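Local coordinates for chain length determinant protein (Shigella flexneri, PDB 4ZM5) that probably sets the length of the O-antigen chains of lipopolysaccharide, as a membrane-bound polysaccharide chain-length regulator, at residues B[10-15]-B[227-232]. The protein carries 1 engineered substitution. Residues are numbered along the deposited sequence; the frame is centred on the assembly and turned at random.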
loop_
_atom_site.group_PDB
_atom_site.type_symbol
_atom_site.label_atom_id
_atom_site.label_comp_id
_atom_site.label_asym_id
_atom_site.label_seq_id
_atom_site.Cartn_x
_atom_site.Cartn_y
_atom_site.Cartn_z
ATOM N N ALA B 10 -25.375 -20.716 -10.637
ATOM C CA ALA B 10 -23.981 -20.414 -10.949
ATOM C C ALA B 10 -23.201 -20.310 -9.642
ATOM O O ALA B 10 -23.781 -19.955 -8.608
ATOM C CB ALA B 10 -23.866 -19.130 -11.759
ATOM N N ILE B 11 -21.914 -20.682 -9.661
ATOM C CA ILE B 11 -21.056 -20.567 -8.476
ATOM C C ILE B 11 -19.887 -19.699 -8.862
ATOM O O ILE B 11 -19.177 -19.979 -9.823
ATOM C CB ILE B 11 -20.631 -21.911 -7.827
ATOM C CG1 ILE B 11 -21.875 -22.723 -7.413
ATOM C CG2 ILE B 11 -19.733 -21.645 -6.622
ATOM C CD1 ILE B 11 -21.653 -24.168 -7.095
ATOM N N ILE B 12 -19.702 -18.648 -8.097
ATOM C CA ILE B 12 -18.693 -17.641 -8.348
ATOM C C ILE B 12 -17.779 -17.481 -7.120
ATOM O O ILE B 12 -18.237 -17.637 -5.982
ATOM C CB ILE B 12 -19.505 -16.375 -8.740
ATOM C CG1 ILE B 12 -19.595 -16.257 -10.265
ATOM C CG2 ILE B 12 -19.118 -15.068 -8.028
ATOM C CD1 ILE B 12 -20.777 -15.376 -10.807
ATOM N N THR B 13 -16.462 -17.263 -7.358
ATOM C CA THR B 13 -15.516 -17.042 -6.255
ATOM C C THR B 13 -14.581 -15.874 -6.636
ATOM O O THR B 13 -14.753 -15.252 -7.692
ATOM C CB THR B 13 -14.785 -18.330 -5.803
ATOM O OG1 THR B 13 -14.187 -18.083 -4.532
ATOM C CG2 THR B 13 -13.728 -18.810 -6.781
ATOM N N GLN B 14 -13.616 -15.579 -5.752
ATOM C CA GLN B 14 -12.648 -14.515 -5.959
ATOM C C GLN B 14 -11.846 -14.779 -7.227
ATOM O O GLN B 14 -11.626 -15.946 -7.603
ATOM C CB GLN B 14 -11.708 -14.371 -4.742
ATOM C CG GLN B 14 -10.783 -15.552 -4.479
ATOM C CD GLN B 14 -10.091 -15.493 -3.140
ATOM O OE1 GLN B 14 -10.224 -14.542 -2.369
ATOM N NE2 GLN B 14 -9.352 -16.531 -2.821
ATOM N N PRO B 15 -11.425 -13.721 -7.913
ATOM C CA PRO B 15 -10.613 -13.937 -9.110
ATOM C C PRO B 15 -9.238 -14.522 -8.740
ATOM O O PRO B 15 -8.808 -14.395 -7.586
ATOM C CB PRO B 15 -10.521 -12.532 -9.710
ATOM C CG PRO B 15 -10.708 -11.616 -8.559
ATOM C CD PRO B 15 -11.629 -12.288 -7.620
ATOM N N TYR B 227 -14.351 -11.528 -10.428
ATOM C CA TYR B 227 -14.722 -12.872 -10.018
ATOM C C TYR B 227 -14.145 -13.915 -10.970
ATOM O O TYR B 227 -13.528 -13.577 -11.983
ATOM C CB TYR B 227 -16.262 -13.022 -9.922
ATOM C CG TYR B 227 -16.973 -12.897 -11.254
ATOM C CD1 TYR B 227 -17.243 -11.648 -11.807
ATOM C CD2 TYR B 227 -17.376 -14.027 -11.961
ATOM C CE1 TYR B 227 -17.874 -11.527 -13.040
ATOM C CE2 TYR B 227 -18.018 -13.918 -13.188
ATOM C CZ TYR B 227 -18.271 -12.662 -13.722
ATOM O OH TYR B 227 -18.901 -12.529 -14.935
ATOM N N ARG B 228 -14.354 -15.183 -10.616
ATOM C CA ARG B 228 -13.955 -16.370 -11.343
ATOM C C ARG B 228 -15.097 -17.349 -11.210
ATOM O O ARG B 228 -15.648 -17.492 -10.113
ATOM C CB ARG B 228 -12.646 -16.931 -10.762
ATOM C CG ARG B 228 -12.266 -18.285 -11.305
ATOM C CD ARG B 228 -10.959 -18.793 -10.750
ATOM N NE ARG B 228 -11.063 -19.401 -9.424
ATOM C CZ ARG B 228 -11.513 -20.631 -9.173
ATOM N NH1 ARG B 228 -11.996 -21.386 -10.157
ATOM N NH2 ARG B 228 -11.490 -21.108 -7.942
ATOM N N TYR B 229 -15.496 -17.993 -12.312
ATOM C CA TYR B 229 -16.564 -18.972 -12.233
ATOM C C TYR B 229 -16.031 -20.280 -11.731
ATOM O O TYR B 229 -14.981 -20.743 -12.173
ATOM C CB TYR B 229 -17.239 -19.219 -13.590
ATOM C CG TYR B 229 -18.269 -18.206 -14.035
ATOM C CD1 TYR B 229 -19.519 -18.135 -13.421
ATOM C CD2 TYR B 229 -18.052 -17.413 -15.161
ATOM C CE1 TYR B 229 -20.497 -17.244 -13.872
ATOM C CE2 TYR B 229 -19.018 -16.517 -15.615
ATOM C CZ TYR B 229 -20.240 -16.444 -14.975
ATOM O OH TYR B 229 -21.181 -15.580 -15.458
ATOM N N VAL B 230 -16.769 -20.881 -10.817
ATOM C CA VAL B 230 -16.535 -22.224 -10.335
ATOM C C VAL B 230 -17.441 -23.085 -11.225
ATOM O O VAL B 230 -17.025 -24.142 -11.717
ATOM C CB VAL B 230 -16.810 -22.365 -8.814
ATOM C CG1 VAL B 230 -16.853 -23.826 -8.400
ATOM C CG2 VAL B 230 -15.777 -21.623 -7.995
ATOM N N MET B 231 -18.662 -22.562 -11.485
ATOM C CA MET B 231 -19.702 -23.153 -12.311
ATOM C C MET B 231 -20.505 -22.038 -12.992
ATOM O O MET B 231 -21.065 -21.178 -12.306
ATOM C CB MET B 231 -20.609 -24.033 -11.424
ATOM C CG MET B 231 -21.588 -24.883 -12.181
ATOM S SD MET B 231 -22.694 -25.747 -11.045
ATOM C CE MET B 231 -23.684 -24.389 -10.484
ATOM N N LYS B 232 -20.577 -22.065 -14.337
ATOM C CA LYS B 232 -21.350 -21.087 -15.125
ATOM C C LYS B 232 -22.870 -21.358 -14.967
ATOM O O LYS B 232 -23.201 -22.453 -14.512
ATOM C CB LYS B 232 -20.922 -21.132 -16.588
ATOM C CG LYS B 232 -19.437 -20.775 -16.765
ATOM C CD LYS B 232 -19.134 -20.368 -18.175
ATOM C CE LYS B 232 -17.715 -19.915 -18.344
ATOM N NZ LYS B 232 -17.502 -19.288 -19.679
HETATM O O HOH W 1 -9.600 -17.903 -7.197
#
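Ile11 faces two residues, Val230 and Met231, and this doubling shifts the register by one residue between Ile11 and Ile12. Its carbonyl oxygen takes two backbone bonds, from Val230 N (2.8 Å to Ile11 O) and from Met231 N, the latter on a lone pair. Ile11 N gives its hydrogen to Met231 O at 2.8 Å. CG1 of Ile11 lies anti to the carbonyl carbon (chi1 -58°) and CG2 anti to the backbone N, sending the branches to different neighbours: CG2 lies 3.7 Å from Val230 CB, while CG1 and CD1 meet the methyl CE of Met231.

Beyond the bulge, Ile12 and Tyr229 form a non-hydrogen-bonded pair, both side chains on the face opposite to that of Ile11, and the ethyl branch of Ile12 reaches both tyrosines, with CG1 3.6 Å from Tyr227 CD2 and CD1 3.6 Å from Tyr229 CE1. CE2 of Tyr227 sits above one face of the Tyr229 ring, near its rim. CA of Tyr227 makes a CA-H...O contact to Thr13 O (3.3 Å), and its backbone packs against Pro15. Helices 38-53 and 91-159 pack on this side.

Thr13 and Arg228 exchange two backbone bonds, and their side chains run alongside each other. Methyl CG2 of Thr13 lies over one face of the guanidinium, 3.4 Å from Arg228 NH2, and touches Val230 CG2. A water in the guanidinium plane accepts from Arg228 NE and donates to Gln14 O, linking the side chain to the backbone just after strand 6-13. Ser54 and Ala55 of the second subunit pack on Ile11 and Val230.

This is a classic beta bulge in an antiparallel pair: the short strand 228-229, after a long helical excursion, forms one outer strand, within this chain, of the four-stranded sheet, beside strand 6-13.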